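Local coordinates for uncharacterized protein (Aeromonas hydrophila J-1, PDB 6R1J), which is AhlC, a component of the tripartite alpha-pore-forming toxin AHL, and probably takes part in forming its membrane pore, at residues A[66-76]-A[244-255]; A[81-89]-A[230-238]. The protein carries 3 engineered substitutions. One frame throughout, in Å; residues are numbered along the deposited sequence.

Contact 1: residues A[66-76]-A[244-255]; sequences LTQQLANTGPF and PELARLFFTAAL
Arg248, on the first turns of helix 244-264, reaches across to Leu70 and Asn72 in the chain that leaves helix 28-70. From CB the side chain continues with CG anti to the backbone N (chi1 -178°), and CG passes Leu70 CD2 at 3.9 Å. The chain then bends at chi3, which brings the flat guanidinium up against two carbonyls. NH1 gives a nearly straight bond to Leu70 O (2.9 Å, N-H...O angle 167°). NH2 bonds Asn72 O at 2.8 Å, less straight. Both oxygens lie at the edge of the guanidinium, close to its plane. NH2 also lies near Phe76 CE2.

Leu70 is a knob in a hole formed by Arg248, Phe251, Thr252 and Leu255. Its CD2 rests 3.5 Å from Thr252 OG1, a hydroxyl already bonded to Arg248 O one turn back. The Phe251 ring is met on more than one side. Gln69 CB lies over one face of it in a CH-pi contact, 4.1 Å from the centroid. The edge of Phe251 points toward the face of Phe76 in an offset edge-to-face pair, planes at 64°. Leu66 CD2 touches Phe251 CD1 at 3.7 Å, and Leu66 CD1 packs on Ala254 and Leu255.

The two helices run nearly antiparallel within the helical bundle. Leu81 of helix 78-157 also packs on Phe76 and Phe251. The chemistry is divided: apolar side chains join the helices, while one arginine ties down the turn after Leu70. Because both acceptors are main-chain oxygens, the grip depends on the path of the backbone there.

Contact 2: residues A[81-89]-A[230-238]; sequences LKAFVDLVQ and GDIANVARD
Val85 of helix 78-157 lies between Ile232, Val235 and Ala236 of helix 163-236, in an antiparallel pair of the helical bundle. The short segments meet at 153°, with axes 9.3 Å apart at closest. The bumps are mostly branched side chains. Val85 fits among three residues of the other helix, and Ile232 and Val235 each meet two in return.

Val85 forks over the facing surface. With CG1 anti to the backbone N (chi1 170°), its two methyls go to different neighbours. CG1 meets Ala236 CB at 3.5 Å, tighter than a usual carbon contact, and also borders Ile232. CG2 lies against Val235 CG1, 3.6 Å away.

Ile232 is the matching bump from the other helix. It fits between Val85 and Val88, with its CG1 4.0 Å from Val88 CG1. The side chains of Ile232 and Val88 cross at about a right angle. Val235 CG1 likewise fits between Val85 and Leu81, touching Leu81 CD2 at 3.9 Å. Gln89, extended beyond CG, reaches across so that NE2 lies beside Ala233 CB.

Phe250 of helix 244-264 packs on Val235, and Leu62 of helix 28-70 packs on Val88, so both neighbouring helices adjoin this seam. Lys82 bends at chi2 and chi4 and brings NZ above the carbonyl plane of Ala236, to a hydrogen bond with Ala236 O at 3.0 Å.

Contacts 1 and 2 lie side by side at one end of the elongated chain, with centres 11 Å apart. Contact 2 is nested within the loop that contact 1 closes. Helices 28-70 and 78-157 follow each other in sequence, as do helices 163-236 and 244-264, so each contact pairs one helix from each hairpin. Asp231 of contact 2 packs on contact 1, with OD2 3.3 Å from Ala253 C, while its carboxylate forms a salt bridge to Lys152 of the second subunit. The rings of Phe251 and Phe84 also meet, nearly perpendicular. A bound sodium ion is about 13 Å from the side chain of Ala254. Thr224 and Asp264 form a sodium site, and neither contact includes them.

Contact 1: residues A[66-76]-A[244-255]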
ATOM      1  N   LEU A  66     -30.935  39.274  11.174  1.00 30.50           N
ATOM      2  CA  LEU A  66     -31.600  38.472  12.213  1.00 31.96           C
ATOM      3  C   LEU A  66     -31.391  39.113  13.594  1.00 33.07           C
ATOM      4  O   LEU A  66     -32.349  39.107  14.356  1.00 33.63           O
ATOM      5  CB  LEU A  66     -31.127  37.017  12.170  1.00 34.32           C
ATOM      6  CG  LEU A  66     -31.527  36.261  10.880  1.00 35.06           C
ATOM      7  CD1 LEU A  66     -30.888  34.867  10.853  1.00 32.55           C
ATOM      8  CD2 LEU A  66     -33.023  36.138  10.787  1.00 35.37           C
ATOM      9  N   THR A  67     -30.198  39.588  13.936  1.00 33.47           N
ATOM     10  CA  THR A  67     -30.002  40.192  15.289  1.00 31.81           C
ATOM     11  C   THR A  67     -30.912  41.449  15.412  1.00 31.12           C
ATOM     12  O   THR A  67     -31.510  41.632  16.473  1.00 35.74           O
ATOM     13  CB  THR A  67     -28.511  40.419  15.555  1.00 31.89           C
ATOM     14  OG1 THR A  67     -27.990  41.260  14.526  1.00 34.02           O
ATOM     15  CG2 THR A  67     -27.706  39.141  15.609  1.00 34.23           C
ATOM     16  N   GLN A  68     -31.039  42.232  14.345  1.00 35.40           N
ATOM     17  CA  GLN A  68     -31.907  43.440  14.281  1.00 38.98           C
ATOM     18  C   GLN A  68     -33.355  43.013  14.476  1.00 40.23           C
ATOM     19  O   GLN A  68     -33.990  43.593  15.348  1.00 37.49           O
ATOM     20  CB  GLN A  68     -31.645  44.261  13.019  1.00 40.43           C
ATOM     21  CG  GLN A  68     -30.310  44.969  13.045  1.00 43.96           C
ATOM     22  CD  GLN A  68     -29.868  45.570  11.733  1.00 45.10           C
ATOM     23  OE1 GLN A  68     -30.281  45.177  10.650  1.00 53.15           O
ATOM     24  NE2 GLN A  68     -28.957  46.512  11.820  1.00 53.64           N
ATOM     25  N   GLN A  69     -33.824  41.926  13.845  1.00 37.96           N
ATOM     26  CA  GLN A  69     -35.179  41.424  14.132  1.00 32.46           C
ATOM     27  C   GLN A  69     -35.300  41.012  15.589  1.00 32.72           C
ATOM     28  O   GLN A  69     -36.348  41.270  16.200  1.00 33.64           O
ATOM     29  CB  GLN A  69     -35.615  40.211  13.297  1.00 36.74           C
ATOM     30  CG  GLN A  69     -35.829  40.522  11.833  1.00 35.38           C
ATOM     31  CD  GLN A  69     -37.014  41.431  11.632  1.00 36.69           C
ATOM     32  OE1 GLN A  69     -38.035  41.279  12.290  1.00 43.50           O
ATOM     33  NE2 GLN A  69     -36.858  42.377  10.722  1.00 39.46           N
ATOM     34  N   LEU A  70     -34.316  40.314  16.124  1.00 30.15           N
ATOM     35  CA  LEU A  70     -34.428  39.814  17.511  1.00 32.49           C
ATOM     36  C   LEU A  70     -34.364  40.986  18.534  1.00 32.12           C
ATOM     37  O   LEU A  70     -34.672  40.733  19.730  1.00 32.79           O
ATOM     38  CB  LEU A  70     -33.324  38.781  17.732  1.00 35.27           C
ATOM     39  CG  LEU A  70     -33.573  37.409  17.069  1.00 36.05           C
ATOM     40  CD1 LEU A  70     -32.326  36.565  17.083  1.00 35.02           C
ATOM     41  CD2 LEU A  70     -34.699  36.678  17.769  1.00 36.18           C
ATOM     42  N   ALA A  71     -33.901  42.161  18.094  1.00 33.76           N
ATOM     43  CA  ALA A  71     -33.800  43.399  18.907  1.00 39.17           C
ATOM     44  C   ALA A  71     -35.183  44.069  19.002  1.00 46.56           C
ATOM     45  O   ALA A  71     -35.334  45.048  19.771  1.00 40.29           O
ATOM     46  CB  ALA A  71     -32.768  44.326  18.302  1.00 35.35           C
ATOM     47  N   ASN A  72     -36.175  43.565  18.261  1.00 42.82           N
ATOM     48  CA  ASN A  72     -37.550  44.122  18.270  1.00 44.92           C
ATOM     49  C   ASN A  72     -38.190  43.798  19.629  1.00 47.85           C
ATOM     50  O   ASN A  72     -38.064  42.682  20.104  1.00 48.61           O
ATOM     51  CB  ASN A  72     -38.363  43.633  17.065  1.00 54.31           C
ATOM     52  CG  ASN A  72     -39.783  44.158  17.090  1.00 55.83           C
ATOM     53  OD1 ASN A  72     -40.642  43.627  17.795  1.00 64.23           O
ATOM     54  ND2 ASN A  72     -40.026  45.209  16.334  1.00 60.54           N
ATOM     55  N   THR A  73     -38.768  44.787  20.301  1.00 59.19           N
ATOM     56  CA  THR A  73     -39.464  44.592  21.603  1.00 60.58           C
ATOM     57  C   THR A  73     -40.958  44.823  21.327  1.00 63.56           C
ATOM     58  O   THR A  73     -41.287  45.457  20.287  1.00 52.00           O
ATOM     59  CB  THR A  73     -38.853  45.470  22.706  1.00 62.66           C
ATOM     60  OG1 THR A  73     -38.966  46.825  22.269  1.00 56.49           O
ATOM     61  CG2 THR A  73     -37.409  45.114  23.000  1.00 63.93           C
ATOM     62  N   GLY A  74     -41.831  44.338  22.210  1.00 68.33           N
ATOM     63  CA  GLY A  74     -43.286  44.384  21.977  1.00 78.61           C
ATOM     64  C   GLY A  74     -43.655  43.394  20.873  1.00 79.96           C
ATOM     65  O   GLY A  74     -42.980  42.380  20.710  1.00 72.33           O
ATOM     66  N   PRO A  75     -44.646  43.691  20.006  1.00 81.67           N
ATOM     67  CA  PRO A  75     -45.125  42.698  19.047  1.00 76.54           C
ATOM     68  C   PRO A  75     -44.515  42.803  17.641  1.00 70.39           C
ATOM     69  O   PRO A  75     -44.186  43.891  17.229  1.00 56.49           O
ATOM     70  CB  PRO A  75     -46.603  43.112  19.015  1.00 78.66           C
ATOM     71  CG  PRO A  75     -46.546  44.641  19.010  1.00 81.09           C
ATOM     72  CD  PRO A  75     -45.331  44.988  19.853  1.00 84.41           C
ATOM     73  N   PHE A  76     -44.369  41.676  16.937  1.00 70.41           N
ATOM     74  CA  PHE A  76     -43.981  41.677  15.502  1.00 69.74           C
ATOM     75  C   PHE A  76     -45.256  41.988  14.686  1.00 68.84           C
ATOM     76  O   PHE A  76     -46.267  41.278  14.878  1.00 59.51           O
ATOM     77  CB  PHE A  76     -43.298  40.365  15.085  1.00 68.47           C
ATOM     78  CG  PHE A  76     -41.880  40.147  15.576  1.00 63.28           C
ATOM     79  CD1 PHE A  76     -40.804  40.728  14.917  1.00 64.91           C
ATOM     80  CD2 PHE A  76     -41.620  39.312  16.660  1.00 58.79           C
ATOM     81  CE1 PHE A  76     -39.504  40.511  15.361  1.00 63.30           C
ATOM     82  CE2 PHE A  76     -40.323  39.090  17.099  1.00 61.88           C
ATOM     83  CZ  PHE A  76     -39.269  39.686  16.444  1.00 60.63           C
ATOM     84  N   PRO A 244     -45.799  36.674  18.173  1.00108.35           N
ATOM     85  CA  PRO A 244     -44.449  37.259  18.225  1.00107.87           C
ATOM     86  C   PRO A 244     -43.326  36.410  18.851  1.00100.83           C
ATOM     87  O   PRO A 244     -42.163  36.681  18.571  1.00100.77           O
ATOM     88  CB  PRO A 244     -44.626  38.508  19.108  1.00100.71           C
ATOM     89  CG  PRO A 244     -46.062  38.910  18.881  1.00104.68           C
ATOM     90  CD  PRO A 244     -46.806  37.597  18.728  1.00110.34           C
ATOM     91  N   GLU A 245     -43.674  35.442  19.702  1.00 87.56           N
ATOM     92  CA  GLU A 245     -42.696  34.536  20.366  1.00 84.98           C
ATOM     93  C   GLU A 245     -42.290  33.413  19.392  1.00 74.72           C
ATOM     94  O   GLU A 245     -41.185  32.838  19.581  1.00 69.05           O
ATOM     95  CB  GLU A 245     -43.306  33.996  21.663  1.00 90.53           C
ATOM     96  CG  GLU A 245     -42.311  33.383  22.641  1.00 90.72           C
ATOM     97  CD  GLU A 245     -41.534  34.366  23.504  1.00 90.72           C
ATOM     98  OE1 GLU A 245     -41.263  35.497  23.033  1.00 82.36           O
ATOM     99  OE2 GLU A 245     -41.223  34.007  24.662  1.00 93.01           O
ATOM    100  N   LEU A 246     -43.151  33.067  18.421  1.00 71.90           N
ATOM    101  CA  LEU A 246     -42.839  32.015  17.412  1.00 63.70           C
ATOM    102  C   LEU A 246     -41.855  32.599  16.415  1.00 53.72           C
ATOM    103  O   LEU A 246     -40.860  31.943  16.116  1.00 49.61           O
ATOM    104  CB  LEU A 246     -44.089  31.493  16.703  1.00 66.56           C
ATOM    105  CG  LEU A 246     -44.749  30.305  17.397  1.00 70.74           C
ATOM    106  CD1 LEU A 246     -45.982  29.868  16.625  1.00 74.98           C
ATOM    107  CD2 LEU A 246     -43.769  29.142  17.559  1.00 66.88           C
ATOM    108  N   ALA A 247     -42.114  33.811  15.962  1.00 45.90           N
ATOM    109  CA  ALA A 247     -41.198  34.509  15.064  1.00 48.19           C
ATOM    110  C   ALA A 247     -39.826  34.534  15.758  1.00 47.19           C
ATOM    111  O   ALA A 247     -38.849  34.233  15.091  1.00 42.06           O
ATOM    112  CB  ALA A 247     -41.741  35.866  14.737  1.00 47.96           C
ATOM    113  N   ARG A 248     -39.776  34.766  17.076  1.00 43.45           N
ATOM    114  CA  ARG A 248     -38.510  34.878  17.842  1.00 43.21           C
ATOM    115  C   ARG A 248     -37.827  33.502  17.857  1.00 42.32           C
ATOM    116  O   ARG A 248     -36.598  33.441  17.711  1.00 38.83           O
ATOM    117  CB  ARG A 248     -38.814  35.449  19.232  1.00 47.93           C
ATOM    118  CG  ARG A 248     -37.609  35.674  20.132  1.00 51.95           C
ATOM    119  CD  ARG A 248     -37.990  36.423  21.418  1.00 53.09           C
ATOM    120  NE  ARG A 248     -38.554  37.699  21.007  1.00 55.13           N
ATOM    121  CZ  ARG A 248     -37.823  38.757  20.672  1.00 57.45           C
ATOM    122  NH1 ARG A 248     -36.502  38.693  20.741  1.00 52.97           N
ATOM    123  NH2 ARG A 248     -38.409  39.874  20.278  1.00 55.76           N
ATOM    124  N   LEU A 249     -38.592  32.426  18.027  1.00 40.33           N
ATOM    125  CA  LEU A 249     -38.051  31.043  18.046  1.00 39.29           C
ATOM    126  C   LEU A 249     -37.370  30.727  16.714  1.00 38.75           C
ATOM    127  O   LEU A 249     -36.204  30.290  16.756  1.00 37.91           O
ATOM    128  CB  LEU A 249     -39.162  30.037  18.322  1.00 42.99           C
ATOM    129  CG  LEU A 249     -38.716  28.579  18.427  1.00 44.47           C
ATOM    130  CD1 LEU A 249     -38.117  28.299  19.800  1.00 45.48           C
ATOM    131  CD2 LEU A 249     -39.886  27.650  18.150  1.00 47.26           C
ATOM    132  N   PHE A 250     -38.044  30.979  15.588  1.00 36.47           N
ATOM    133  CA  PHE A 250     -37.538  30.641  14.238  1.00 36.33           C
ATOM    134  C   PHE A 250     -36.420  31.604  13.847  1.00 38.97           C
ATOM    135  O   PHE A 250     -35.488  31.164  13.159  1.00 37.75           O
ATOM    136  CB  PHE A 250     -38.706  30.515  13.259  1.00 39.87           C
ATOM    137  CG  PHE A 250     -39.541  29.292  13.581  1.00 40.09           C
ATOM    138  CD1 PHE A 250     -38.986  28.024  13.464  1.00 41.84           C
ATOM    139  CD2 PHE A 250     -40.853  29.394  14.004  1.00 43.44           C
ATOM    140  CE1 PHE A 250     -39.715  26.886  13.783  1.00 48.88           C
ATOM    141  CE2 PHE A 250     -41.578  28.255  14.335  1.00 49.17           C
ATOM    142  CZ  PHE A 250     -41.007  27.006  14.231  1.00 44.52           C
ATOM    143  N   PHE A 251     -36.460  32.864  14.290  1.00 36.22           N
ATOM    144  CA  PHE A 251     -35.333  33.765  13.993  1.00 36.84           C
ATOM    145  C   PHE A 251     -34.107  33.230  14.735  1.00 30.07           C
ATOM    146  O   PHE A 251     -33.047  33.279  14.142  1.00 34.36           O
ATOM    147  CB  PHE A 251     -35.634  35.229  14.317  1.00 42.29           C
ATOM    148  CG  PHE A 251     -36.565  35.917  13.348  1.00 47.15           C
ATOM    149  CD1 PHE A 251     -36.521  35.650  11.987  1.00 43.84           C
ATOM    150  CD2 PHE A 251     -37.462  36.882  13.797  1.00 45.75           C
ATOM    151  CE1 PHE A 251     -37.347  36.328  11.105  1.00 50.36           C
ATOM    152  CE2 PHE A 251     -38.287  37.552  12.907  1.00 39.88           C
ATOM    153  CZ  PHE A 251     -38.208  37.292  11.566  1.00 49.49           C
ATOM    154  N   THR A 252     -34.258  32.803  15.985  1.00 32.58           N
ATOM    155  CA  THR A 252     -33.141  32.325  16.829  1.00 33.90           C
ATOM    156  C   THR A 252     -32.550  31.055  16.175  1.00 40.26           C
ATOM    157  O   THR A 252     -31.295  30.966  16.064  1.00 34.09           O
ATOM    158  CB  THR A 252     -33.597  32.144  18.276  1.00 36.28           C
ATOM    159  OG1 THR A 252     -34.083  33.409  18.749  1.00 35.29           O
ATOM    160  CG2 THR A 252     -32.480  31.646  19.164  1.00 35.36           C
ATOM    161  N   ALA A 253     -33.409  30.115  15.730  1.00 32.87           N
ATOM    162  CA  ALA A 253     -32.993  28.884  15.022  1.00 32.47           C
ATOM    163  C   ALA A 253     -32.275  29.280  13.744  1.00 31.40           C
ATOM    164  O   ALA A 253     -31.158  28.734  13.501  1.00 36.94           O
ATOM    165  CB  ALA A 253     -34.189  27.966  14.750  1.00 39.54           C
ATOM    166  N   ALA A 254     -32.842  30.191  12.940  1.00 34.75           N
ATOM    167  CA  ALA A 254     -32.207  30.642  11.682  1.00 31.36           C
ATOM    168  C   ALA A 254     -30.813  31.219  11.982  1.00 36.85           C
ATOM    169  O   ALA A 254     -29.851  31.013  11.189  1.00 32.42           O
ATOM    170  CB  ALA A 254     -33.019  31.675  11.013  1.00 29.94           C
ATOM    171  N   LEU A 255     -30.679  31.974  13.079  1.00 35.30           N
ATOM    172  CA  LEU A 255     -29.381  32.626  13.364  1.00 33.16           C
ATOM    173  C   LEU A 255     -28.331  31.541  13.665  1.00 26.38           C
ATOM    174  O   LEU A 255     -27.191  31.729  13.235  1.00 32.02           O
ATOM    175  CB  LEU A 255     -29.552  33.651  14.495  1.00 35.05           C
ATOM    176  CG  LEU A 255     -28.276  34.398  14.895  1.00 36.14           C
ATOM    177  CD1 LEU A 255     -27.714  35.194  13.721  1.00 36.61           C
ATOM    178  CD2 LEU A 255     -28.568  35.307  16.093  1.00 38.78           C
TER

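Contact 2: residues A[81-89]-A[230-238]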
ATOM      1  N   LEU A  81     -43.078  41.205   9.150  1.00 48.98           N
ATOM      2  CA  LEU A  81     -42.549  39.817   9.135  1.00 56.41           C
ATOM      3  C   LEU A  81     -42.535  39.313   7.690  1.00 58.76           C
ATOM      4  O   LEU A  81     -41.476  38.921   7.219  1.00 56.73           O
ATOM      5  CB  LEU A  81     -43.427  38.846   9.936  1.00 53.06           C
ATOM      6  CG  LEU A  81     -43.235  38.758  11.442  1.00 52.86           C
ATOM      7  CD1 LEU A  81     -43.982  37.543  11.959  1.00 49.19           C
ATOM      8  CD2 LEU A  81     -41.763  38.670  11.824  1.00 54.46           C
ATOM      9  N   LYS A  82     -43.700  39.286   7.036  1.00 65.80           N
ATOM     10  CA  LYS A  82     -43.854  38.687   5.685  1.00 57.68           C
ATOM     11  C   LYS A  82     -42.904  39.381   4.711  1.00 49.26           C
ATOM     12  O   LYS A  82     -42.176  38.653   4.035  1.00 60.86           O
ATOM     13  CB  LYS A  82     -45.324  38.666   5.242  1.00 77.12           C
ATOM     14  CG  LYS A  82     -46.249  37.815   6.114  1.00 83.34           C
ATOM     15  CD  LYS A  82     -45.737  36.408   6.436  1.00 95.98           C
ATOM     16  CE  LYS A  82     -46.550  35.690   7.498  1.00 99.00           C
ATOM     17  NZ  LYS A  82     -47.855  35.217   6.981  1.00 99.45           N
ATOM     18  N   ALA A  83     -42.871  40.713   4.639  1.00 48.04           N
ATOM     19  CA  ALA A  83     -41.936  41.462   3.763  1.00 53.36           C
ATOM     20  C   ALA A  83     -40.475  41.018   3.995  1.00 55.06           C
ATOM     21  O   ALA A  83     -39.703  40.970   3.010  1.00 49.94           O
ATOM     22  CB  ALA A  83     -42.062  42.933   4.001  1.00 55.26           C
ATOM     23  N   PHE A  84     -40.090  40.797   5.258  1.00 52.34           N
ATOM     24  CA  PHE A  84     -38.716  40.382   5.681  1.00 47.05           C
ATOM     25  C   PHE A  84     -38.471  38.945   5.183  1.00 46.84           C
ATOM     26  O   PHE A  84     -37.472  38.731   4.454  1.00 47.97           O
ATOM     27  CB  PHE A  84     -38.547  40.461   7.211  1.00 46.42           C
ATOM     28  CG  PHE A  84     -37.180  40.038   7.700  1.00 42.23           C
ATOM     29  CD1 PHE A  84     -36.072  40.823   7.434  1.00 45.51           C
ATOM     30  CD2 PHE A  84     -37.001  38.833   8.358  1.00 42.78           C
ATOM     31  CE1 PHE A  84     -34.812  40.421   7.846  1.00 47.07           C
ATOM     32  CE2 PHE A  84     -35.737  38.425   8.763  1.00 44.74           C
ATOM     33  CZ  PHE A  84     -34.651  39.232   8.518  1.00 43.04           C
ATOM     34  N   VAL A  85     -39.374  38.022   5.556  1.00 42.18           N
ATOM     35  CA  VAL A  85     -39.345  36.594   5.144  1.00 56.38           C
ATOM     36  C   VAL A  85     -39.209  36.557   3.622  1.00 56.19           C
ATOM     37  O   VAL A  85     -38.295  35.836   3.127  1.00 50.93           O
ATOM     38  CB  VAL A  85     -40.566  35.814   5.661  1.00 57.55           C
ATOM     39  CG1 VAL A  85     -40.662  34.440   5.034  1.00 59.73           C
ATOM     40  CG2 VAL A  85     -40.554  35.703   7.184  1.00 62.46           C
ATOM     41  N   ASP A  86     -40.007  37.367   2.914  1.00 52.80           N
ATOM     42  CA  ASP A  86     -39.962  37.435   1.431  1.00 52.87           C
ATOM     43  C   ASP A  86     -38.572  37.881   1.002  1.00 52.58           C
ATOM     44  O   ASP A  86     -38.027  37.273   0.079  1.00 53.16           O
ATOM     45  CB  ASP A  86     -40.952  38.429   0.817  1.00 59.28           C
ATOM     46  CG  ASP A  86     -42.404  37.987   0.781  1.00 62.12           C
ATOM     47  OD1 ASP A  86     -42.669  36.819   1.126  1.00 58.85           O
ATOM     48  OD2 ASP A  86     -43.265  38.833   0.386  1.00 69.67           O
ATOM     49  N   LEU A  87     -38.052  38.959   1.581  1.00 46.15           N
ATOM     50  CA  LEU A  87     -36.723  39.482   1.192  1.00 48.33           C
ATOM     51  C   LEU A  87     -35.627  38.402   1.423  1.00 46.48           C
ATOM     52  O   LEU A  87     -34.750  38.216   0.539  1.00 44.08           O
ATOM     53  CB  LEU A  87     -36.451  40.737   2.012  1.00 51.86           C
ATOM     54  CG  LEU A  87     -35.063  41.331   1.805  1.00 51.90           C
ATOM     55  CD1 LEU A  87     -34.964  41.950   0.419  1.00 58.59           C
ATOM     56  CD2 LEU A  87     -34.732  42.331   2.903  1.00 61.54           C
ATOM     57  N   VAL A  88     -35.657  37.719   2.566  1.00 42.27           N
ATOM     58  CA  VAL A  88     -34.633  36.685   2.928  1.00 45.60           C
ATOM     59  C   VAL A  88     -34.788  35.497   1.952  1.00 44.45           C
ATOM     60  O   VAL A  88     -33.761  35.079   1.397  1.00 45.34           O
ATOM     61  CB  VAL A  88     -34.745  36.238   4.400  1.00 41.65           C
ATOM     62  CG1 VAL A  88     -33.838  35.047   4.706  1.00 43.18           C
ATOM     63  CG2 VAL A  88     -34.450  37.378   5.374  1.00 46.88           C
ATOM     64  N   GLN A  89     -36.021  35.017   1.710  1.00 43.66           N
ATOM     65  CA  GLN A  89     -36.281  33.887   0.753  1.00 46.40           C
ATOM     66  C   GLN A  89     -35.698  34.237  -0.626  1.00 47.40           C
ATOM     67  O   GLN A  89     -35.075  33.349  -1.249  1.00 42.65           O
ATOM     68  CB  GLN A  89     -37.763  33.526   0.694  1.00 46.95           C
ATOM     69  CG  GLN A  89     -38.211  32.686   1.882  1.00 49.76           C
ATOM     70  CD  GLN A  89     -39.686  32.350   1.868  1.00 56.27           C
ATOM     71  OE1 GLN A  89     -40.470  32.897   1.084  1.00 69.25           O
ATOM     72  NE2 GLN A  89     -40.093  31.471   2.775  1.00 50.51           N
ATOM     73  N   GLY A 230     -35.846  26.415   6.028  1.00 38.52           N
ATOM     74  CA  GLY A 230     -36.961  25.818   6.780  1.00 37.09           C
ATOM     75  C   GLY A 230     -37.318  26.661   7.997  1.00 43.43           C
ATOM     76  O   GLY A 230     -38.521  26.858   8.299  1.00 38.52           O
ATOM     77  N   ASP A 231     -36.306  27.146   8.720  1.00 42.81           N
ATOM     78  CA  ASP A 231     -36.534  28.068   9.861  1.00 39.51           C
ATOM     79  C   ASP A 231     -37.259  29.319   9.348  1.00 34.41           C
ATOM     80  O   ASP A 231     -38.289  29.682   9.927  1.00 40.50           O
ATOM     81  CB  ASP A 231     -35.204  28.387  10.547  1.00 46.39           C
ATOM     82  CG  ASP A 231     -34.661  27.224  11.352  1.00 43.27           C
ATOM     83  OD1 ASP A 231     -35.488  26.445  11.849  1.00 40.18           O
ATOM     84  OD2 ASP A 231     -33.420  27.158  11.552  1.00 47.03           O
ATOM     85  N   ILE A 232     -36.768  29.950   8.293  1.00 34.65           N
ATOM     86  CA  ILE A 232     -37.278  31.240   7.781  1.00 39.72           C
ATOM     87  C   ILE A 232     -38.726  31.079   7.312  1.00 50.21           C
ATOM     88  O   ILE A 232     -39.521  32.006   7.577  1.00 48.08           O
ATOM     89  CB  ILE A 232     -36.348  31.803   6.695  1.00 40.65           C
ATOM     90  CG1 ILE A 232     -35.012  32.259   7.274  1.00 46.31           C
ATOM     91  CG2 ILE A 232     -37.008  32.928   5.925  1.00 47.74           C
ATOM     92  CD1 ILE A 232     -35.137  33.431   8.236  1.00 48.17           C
ATOM     93  N   ALA A 233     -39.061  29.950   6.684  1.00 46.67           N
ATOM     94  CA  ALA A 233     -40.432  29.695   6.179  1.00 50.26           C
ATOM     95  C   ALA A 233     -41.374  29.443   7.364  1.00 48.16           C
ATOM     96  O   ALA A 233     -42.550  29.692   7.213  1.00 53.10           O
ATOM     97  CB  ALA A 233     -40.427  28.561   5.180  1.00 48.33           C
ATOM     98  N   ASN A 234     -40.873  28.995   8.515  1.00 46.91           N
ATOM     99  CA  ASN A 234     -41.708  28.780   9.728  1.00 54.68           C
ATOM    100  C   ASN A 234     -42.091  30.113  10.393  1.00 62.19           C
ATOM    101  O   ASN A 234     -42.844  30.076  11.370  1.00 61.94           O
ATOM    102  CB  ASN A 234     -41.062  27.789  10.680  1.00 56.62           C
ATOM    103  CG  ASN A 234     -41.244  26.386  10.152  1.00 61.88           C
ATOM    104  OD1 ASN A 234     -42.286  26.080   9.575  1.00 67.34           O
ATOM    105  ND2 ASN A 234     -40.241  25.549  10.319  1.00 55.46           N
ATOM    106  N   VAL A 235     -41.604  31.237   9.877  1.00 59.42           N
ATOM    107  CA  VAL A 235     -42.045  32.603  10.276  1.00 68.59           C
ATOM    108  C   VAL A 235     -43.211  33.000   9.349  1.00 70.75           C
ATOM    109  O   VAL A 235     -44.164  33.640   9.829  1.00 84.31           O
ATOM    110  CB  VAL A 235     -40.861  33.584  10.186  1.00 62.99           C
ATOM    111  CG1 VAL A 235     -41.251  34.997  10.607  1.00 66.67           C
ATOM    112  CG2 VAL A 235     -39.666  33.086  10.989  1.00 58.08           C
ATOM    113  N   ALA A 236     -43.118  32.619   8.065  1.00 89.41           N
ATOM    114  CA  ALA A 236     -44.090  32.894   6.969  1.00 97.90           C
ATOM    115  C   ALA A 236     -45.417  32.148   7.193  1.00100.01           C
ATOM    116  O   ALA A 236     -46.444  32.587   6.643  1.00100.52           O
ATOM    117  CB  ALA A 236     -43.490  32.493   5.637  1.00 99.55           C
ATOM    118  N   ARG A 237     -45.378  31.031   7.926  1.00102.31           N
ATOM    119  CA  ARG A 237     -46.541  30.156   8.225  1.00 96.82           C
ATOM    120  C   ARG A 237     -47.536  30.903   9.124  1.00109.09           C
ATOM    121  O   ARG A 237     -48.737  30.560   9.063  1.00118.50           O
ATOM    122  CB  ARG A 237     -46.011  28.870   8.853  1.00 92.00           C
ATOM    123  CG  ARG A 237     -47.057  27.795   9.082  1.00 95.23           C
ATOM    124  CD  ARG A 237     -46.389  26.637   9.786  1.00103.06           C
ATOM    125  NE  ARG A 237     -45.947  27.018  11.126  1.00109.22           N
ATOM    126  CZ  ARG A 237     -45.251  26.240  11.949  1.00100.79           C
ATOM    127  NH1 ARG A 237     -44.895  25.023  11.569  1.00102.51           N
ATOM    128  NH2 ARG A 237     -44.914  26.682  13.148  1.00 91.61           N
ATOM    129  N   ASP A 238     -47.058  31.876   9.917  1.00110.19           N
ATOM    130  CA  ASP A 238     -47.876  32.761  10.798  1.00109.32           C
ATOM    131  C   ASP A 238     -48.747  33.673   9.920  1.00106.69           C
ATOM    132  O   ASP A 238     -49.988  33.628  10.076  1.00100.92           O
ATOM    133  CB  ASP A 238     -47.003  33.617  11.728  1.00109.24           C
ATOM    134  CG  ASP A 238     -46.286  32.853  12.836  1.00109.92           C
ATOM    135  OD1 ASP A 238     -46.622  31.664  13.038  1.00108.01           O
ATOM    136  OD2 ASP A 238     -45.397  33.456  13.502  1.00 88.41           O
TER